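Local coordinates for protein lactococcal phage P2 ORF15 (Lactococcus phage p2, PDB 2WZP) that probably serves as the distal tail protein of the phage, forming part of the baseplate at the tail tip that attaches to the host, at residues Glu102-Met107 with Val140-Gly145; Asn112-Lys117 with Glu154-Asp159. All coordinates share one frame; numbering follows the deposited sequence.

How the contacts relate
Both contacts use helix 100-115 of the N-terminal domain, and their centres lie about 13 Å apart on the same side of the chain's centre. Contact 1 joins the earlier part of the helix to the loop after strand 130-140; contact 2 joins its later part to strand 153-163 of the seven-stranded antiparallel sheet. The segments alternate along the chain: helix, helix, loop, strand. The two contacts also touch, because E154 faces the 140-145 loop with probable hydrogen bonds to T141 OG1 and T143 N. Both also reach a second copy of the protein, which places this side of the helix at a subunit interface.

Contact 1. Residues Glu102-Met107 with Val140-Gly145; sequences ENYQLM and VTKTEG
Two waters bridge Y104 of the helix to K142 and E144 of the loop. The first donates to Y104 O (2.8 Å) and accepts from K142 NZ (2.8 Å), linking a helix carbonyl to the ammonium group. The second joins Y104 OH (2.8 Å) to E144 OE2 (2.9 Å), donating to the carboxylate. Both waters lie in the plane of the tyrosine ring, at its edge.

Direct packing is sparse. K142 leaves the loop with CG anti to its backbone N (chi1 -170°) and stays extended, which carries NZ across to the helix. It crosses Y104 at about a right angle and ends beside the ring edge, with NZ 3.7 Å from CD1, so the charge does not sit over the ring face. M107 points at the loop, and its chain, bent at chi2 and chi3, rests the methyl CE 3.6 Å from T141 O.

K142 NZ also bonds Y124 OH and V326 O of the second subunit; E144 OE1 forms a salt bridge with R31, and OE2 bonds Y33 OH, both of that subunit. The arrangement is a buried, water-mediated helix-to-loop junction at the subunit interface of the N-terminal domain.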
loop_
_atom_site.group_PDB
_atom_site.type_symbol
_atom_site.label_atom_id
_atom_site.label_comp_id
_atom_site.label_asym_id
_atom_site.label_seq_id
_atom_site.Cartn_x
_atom_site.Cartn_y
_atom_site.Cartn_z
ATOM N N GLU M 102 -8.008 33.404 19.326
ATOM C CA GLU M 102 -7.100 34.024 18.356
ATOM C C GLU M 102 -7.001 33.244 17.043
ATOM O O GLU M 102 -7.036 33.859 15.987
ATOM C CB GLU M 102 -5.711 34.289 18.937
ATOM C CG GLU M 102 -4.870 35.124 17.990
ATOM C CD GLU M 102 -3.506 35.605 18.432
ATOM O OE1 GLU M 102 -2.941 35.059 19.408
ATOM O OE2 GLU M 102 -2.993 36.533 17.767
ATOM N N ASN M 103 -6.933 31.907 17.101
ATOM C CA ASN M 103 -6.838 31.051 15.913
ATOM C C ASN M 103 -8.097 31.031 15.062
ATOM O O ASN M 103 -7.998 31.018 13.846
ATOM C CB ASN M 103 -6.342 29.651 16.269
ATOM C CG ASN M 103 -4.860 29.617 16.508
ATOM O OD1 ASN M 103 -4.054 30.020 15.661
ATOM N ND2 ASN M 103 -4.467 29.189 17.687
ATOM N N TYR M 104 -9.270 31.080 15.686
ATOM C CA TYR M 104 -10.539 31.167 14.968
ATOM C C TYR M 104 -10.619 32.527 14.272
ATOM O O TYR M 104 -10.969 32.583 13.093
ATOM C CB TYR M 104 -11.709 31.002 15.939
ATOM C CG TYR M 104 -12.106 29.559 16.180
ATOM C CD1 TYR M 104 -12.492 28.735 15.125
ATOM C CD2 TYR M 104 -12.165 29.038 17.467
ATOM C CE1 TYR M 104 -12.881 27.418 15.343
ATOM C CE2 TYR M 104 -12.539 27.714 17.696
ATOM C CZ TYR M 104 -12.911 26.914 16.630
ATOM O OH TYR M 104 -13.294 25.617 16.850
ATOM N N GLN M 105 -10.211 33.602 14.981
ATOM C CA GLN M 105 -10.180 34.973 14.486
ATOM C C GLN M 105 -9.236 35.120 13.287
ATOM O O GLN M 105 -9.625 35.722 12.284
ATOM C CB GLN M 105 -9.792 35.944 15.608
ATOM C CG GLN M 105 -10.077 37.408 15.275
ATOM C CD GLN M 105 -11.550 37.677 15.274
ATOM O OE1 GLN M 105 -12.177 37.713 16.324
ATOM N NE2 GLN M 105 -12.135 37.881 14.100
ATOM N N LEU M 106 -8.012 34.560 13.382
ATOM C CA LEU M 106 -7.010 34.591 12.308
ATOM C C LEU M 106 -7.508 33.905 11.034
ATOM O O LEU M 106 -7.375 34.499 9.974
ATOM C CB LEU M 106 -5.690 33.963 12.767
ATOM C CG LEU M 106 -4.878 34.763 13.791
ATOM C CD1 LEU M 106 -3.887 33.843 14.491
ATOM C CD2 LEU M 106 -4.200 35.976 13.146
ATOM N N MET M 107 -8.105 32.697 11.136
ATOM C CA MET M 107 -8.675 31.973 10.012
ATOM C C MET M 107 -9.777 32.781 9.351
ATOM O O MET M 107 -9.740 32.982 8.146
ATOM C CB MET M 107 -9.255 30.624 10.467
ATOM C CG MET M 107 -8.336 29.452 10.212
ATOM S SD MET M 107 -7.801 29.222 8.493
ATOM C CE MET M 107 -8.980 28.009 7.947
ATOM N N VAL M 140 -10.404 26.369 0.114
ATOM C CA VAL M 140 -9.840 26.469 1.448
ATOM C C VAL M 140 -10.554 25.425 2.303
ATOM O O VAL M 140 -11.761 25.232 2.137
ATOM C CB VAL M 140 -9.868 27.894 2.046
ATOM C CG1 VAL M 140 -11.288 28.379 2.322
ATOM C CG2 VAL M 140 -8.993 27.987 3.299
ATOM N N THR M 141 -9.801 24.696 3.138
ATOM C CA THR M 141 -10.368 23.708 4.050
ATOM C C THR M 141 -10.456 24.309 5.436
ATOM O O THR M 141 -9.707 25.240 5.745
ATOM C CB THR M 141 -9.516 22.408 4.089
ATOM O OG1 THR M 141 -8.247 22.673 4.699
ATOM C CG2 THR M 141 -9.326 21.779 2.720
ATOM N N LYS M 142 -11.351 23.779 6.268
ATOM C CA LYS M 142 -11.471 24.144 7.683
ATOM C C LYS M 142 -11.862 22.909 8.431
ATOM O O LYS M 142 -12.897 22.318 8.130
ATOM C CB LYS M 142 -12.434 25.311 7.956
ATOM C CG LYS M 142 -12.322 25.789 9.397
ATOM C CD LYS M 142 -13.307 26.858 9.781
ATOM C CE LYS M 142 -12.918 27.397 11.143
ATOM N NZ LYS M 142 -14.000 28.190 11.762
ATOM N N THR M 143 -10.988 22.466 9.343
ATOM C CA THR M 143 -11.165 21.249 10.150
ATOM C C THR M 143 -10.911 21.465 11.641
ATOM O O THR M 143 -10.748 22.588 12.083
ATOM C CB THR M 143 -10.316 20.073 9.591
ATOM O OG1 THR M 143 -8.924 20.363 9.734
ATOM C CG2 THR M 143 -10.668 19.701 8.144
ATOM N N GLU M 144 -10.944 20.371 12.410
ATOM C CA GLU M 144 -10.712 20.298 13.849
ATOM C C GLU M 144 -9.830 19.071 14.099
ATOM O O GLU M 144 -10.318 17.926 14.134
ATOM C CB GLU M 144 -12.030 20.127 14.620
ATOM C CG GLU M 144 -12.955 21.315 14.574
ATOM C CD GLU M 144 -14.346 21.002 15.068
ATOM O OE1 GLU M 144 -14.556 19.911 15.648
ATOM O OE2 GLU M 144 -15.230 21.863 14.877
ATOM N N GLY M 145 -8.546 19.337 14.278
ATOM C CA GLY M 145 -7.506 18.362 14.563
ATOM C C GLY M 145 -6.350 19.150 15.128
ATOM O O GLY M 145 -5.198 19.016 14.685
HETATM O O HOH W 1 -12.566 30.580 12.014
HETATM O O HOH W 2 -14.070 24.490 14.351
#

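Contact 2. Residues Asn112-Lys117 with Glu154-Asp159; sequences NDILSK and EKITFD
I114 meets I156 and F158 in a small apolar contact between the helix and the strand, with E154 starting the strand segment well away from it. The E154 carboxylate is turned to the 140-145 loop, and K155, itself exposed, takes no part.

I156 is the first residue to touch the helix. Its CG1 branch is anti to the backbone N (chi1 -160°) and continues extended, sending CD1 out toward I114, which is likewise extended along its CG1 branch. The two isoleucines meet tip to tip, CD1 to CD1 at 3.9 Å, as a purely apolar contact. T157 alternates to the other side of the strand, where its hydroxyl bonds the D139 carboxylate of strand 130-140.

F158 reaches I114 with the far end of its ring. The ring comes from the opposite direction to I114 and offers its edge: F158 CZ lies 4.2 Å from I114 CD1, near the ring plane. One methyl thus touches both strand side chains.

Beyond I114 the backbone turns, and S116 OG donates to D113 O (2.9 Å) from above the carbonyl plane, 42° out of it.

I114 and I156 both also pack on L137 of strand 130-140, while I156 and F158 reach F56 of strand 54-57, and I156 further touches F91 of strand 89-95. Helix 100-115 therefore lies against one face of the antiparallel sheet, where strand 153-163 runs between strands 130-140 and 89-95, and I114 CD1 joins the apolar layer between helix and sheet.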
loop_
_atom_site.group_PDB
_atom_site.type_symbol
_atom_site.label_atom_id
_atom_site.label_comp_id
_atom_site.label_asym_id
_atom_site.label_seq_id
_atom_site.Cartn_x
_atom_site.Cartn_y
_atom_site.Cartn_z
ATOM N N ASN M 112 -11.766 35.711 4.852
ATOM C CA ASN M 112 -12.730 36.742 4.445
ATOM C C ASN M 112 -12.088 37.946 3.830
ATOM O O ASN M 112 -12.746 38.623 3.046
ATOM C CB ASN M 112 -13.738 37.107 5.532
ATOM C CG ASN M 112 -14.712 36.001 5.849
ATOM O OD1 ASN M 112 -15.506 35.555 5.021
ATOM N ND2 ASN M 112 -14.679 35.527 7.060
ATOM N N ASP M 113 -10.805 38.196 4.127
ATOM C CA ASP M 113 -10.049 39.282 3.511
ATOM C C ASP M 113 -9.784 38.951 2.064
ATOM O O ASP M 113 -9.871 39.839 1.226
ATOM C CB ASP M 113 -8.726 39.525 4.242
ATOM C CG ASP M 113 -8.817 40.443 5.441
ATOM O OD1 ASP M 113 -9.953 40.876 5.786
ATOM O OD2 ASP M 113 -7.773 40.685 6.070
ATOM N N ILE M 114 -9.473 37.668 1.774
ATOM C CA ILE M 114 -9.266 37.135 0.421
ATOM C C ILE M 114 -10.604 37.189 -0.305
ATOM O O ILE M 114 -10.699 37.785 -1.381
ATOM C CB ILE M 114 -8.660 35.693 0.428
ATOM C CG1 ILE M 114 -7.189 35.716 0.934
ATOM C CG2 ILE M 114 -8.771 35.037 -0.963
ATOM C CD1 ILE M 114 -6.611 34.425 1.321
ATOM N N LEU M 115 -11.649 36.614 0.326
ATOM C CA LEU M 115 -13.000 36.543 -0.222
ATOM C C LEU M 115 -13.647 37.892 -0.526
ATOM O O LEU M 115 -14.509 37.959 -1.390
ATOM C CB LEU M 115 -13.906 35.658 0.658
ATOM C CG LEU M 115 -13.639 34.139 0.661
ATOM C CD1 LEU M 115 -14.567 33.421 1.600
ATOM C CD2 LEU M 115 -13.753 33.528 -0.735
ATOM N N SER M 116 -13.226 38.961 0.153
ATOM C CA SER M 116 -13.802 40.298 -0.033
ATOM C C SER M 116 -13.295 41.039 -1.302
ATOM O O SER M 116 -13.859 42.066 -1.665
ATOM C CB SER M 116 -13.580 41.137 1.219
ATOM O OG SER M 116 -12.208 41.489 1.304
ATOM N N LYS M 117 -12.244 40.532 -1.973
ATOM C CA LYS M 117 -11.679 41.168 -3.158
ATOM C C LYS M 117 -11.891 40.299 -4.380
ATOM O O LYS M 117 -11.970 39.089 -4.251
ATOM C CB LYS M 117 -10.172 41.411 -2.966
ATOM C CG LYS M 117 -9.731 42.222 -1.737
ATOM C CD LYS M 117 -10.459 43.569 -1.472
ATOM C CE LYS M 117 -10.070 44.726 -2.342
ATOM N NZ LYS M 117 -9.940 45.982 -1.524
ATOM N N GLU M 154 -4.297 23.698 7.551
ATOM C CA GLU M 154 -5.243 23.543 6.442
ATOM C C GLU M 154 -4.562 23.592 5.069
ATOM O O GLU M 154 -3.329 23.687 4.987
ATOM C CB GLU M 154 -6.346 24.635 6.548
ATOM C CG GLU M 154 -7.143 24.661 7.848
ATOM C CD GLU M 154 -7.829 23.386 8.338
ATOM O OE1 GLU M 154 -8.100 23.306 9.556
ATOM O OE2 GLU M 154 -8.083 22.466 7.529
ATOM N N LYS M 155 -5.370 23.543 3.997
ATOM C CA LYS M 155 -4.897 23.636 2.614
ATOM C C LYS M 155 -5.624 24.765 1.905
ATOM O O LYS M 155 -6.851 24.844 1.985
ATOM C CB LYS M 155 -5.140 22.324 1.848
ATOM C CG LYS M 155 -4.421 21.130 2.427
ATOM C CD LYS M 155 -2.907 21.069 2.220
ATOM C CE LYS M 155 -2.504 19.627 2.486
ATOM N NZ LYS M 155 -2.888 18.688 1.379
ATOM N N ILE M 156 -4.873 25.660 1.241
ATOM C CA ILE M 156 -5.428 26.762 0.459
ATOM C C ILE M 156 -4.958 26.607 -0.997
ATOM O O ILE M 156 -3.799 26.246 -1.213
ATOM C CB ILE M 156 -5.136 28.147 1.095
ATOM C CG1 ILE M 156 -6.104 29.228 0.563
ATOM C CG2 ILE M 156 -3.650 28.571 1.012
ATOM C CD1 ILE M 156 -6.009 30.568 1.216
ATOM N N THR M 157 -5.870 26.782 -1.975
ATOM C CA THR M 157 -5.575 26.650 -3.414
ATOM C C THR M 157 -6.010 27.901 -4.159
ATOM O O THR M 157 -7.119 28.408 -3.954
ATOM C CB THR M 157 -6.240 25.421 -4.035
ATOM O OG1 THR M 157 -5.998 24.276 -3.227
ATOM C CG2 THR M 157 -5.812 25.167 -5.479
ATOM N N PHE M 158 -5.139 28.360 -5.062
ATOM C CA PHE M 158 -5.396 29.538 -5.849
ATOM C C PHE M 158 -5.341 29.273 -7.305
ATOM O O PHE M 158 -4.404 28.636 -7.801
ATOM C CB PHE M 158 -4.357 30.625 -5.552
ATOM C CG PHE M 158 -4.423 31.200 -4.168
ATOM C CD1 PHE M 158 -5.298 32.235 -3.870
ATOM C CD2 PHE M 158 -3.561 30.752 -3.170
ATOM C CE1 PHE M 158 -5.345 32.784 -2.584
ATOM C CE2 PHE M 158 -3.593 31.324 -1.887
ATOM C CZ PHE M 158 -4.492 32.328 -1.605
ATOM N N ASP M 159 -6.292 29.877 -8.010
ATOM C CA ASP M 159 -6.302 29.928 -9.460
ATOM C C ASP M 159 -5.397 31.103 -9.820
ATOM O O ASP M 159 -5.416 32.123 -9.151
ATOM C CB ASP M 159 -7.714 30.197 -9.988
ATOM C CG ASP M 159 -8.570 28.963 -10.177
ATOM O OD1 ASP M 159 -8.030 27.930 -10.678
ATOM O OD2 ASP M 159 -9.817 29.074 -10.002
#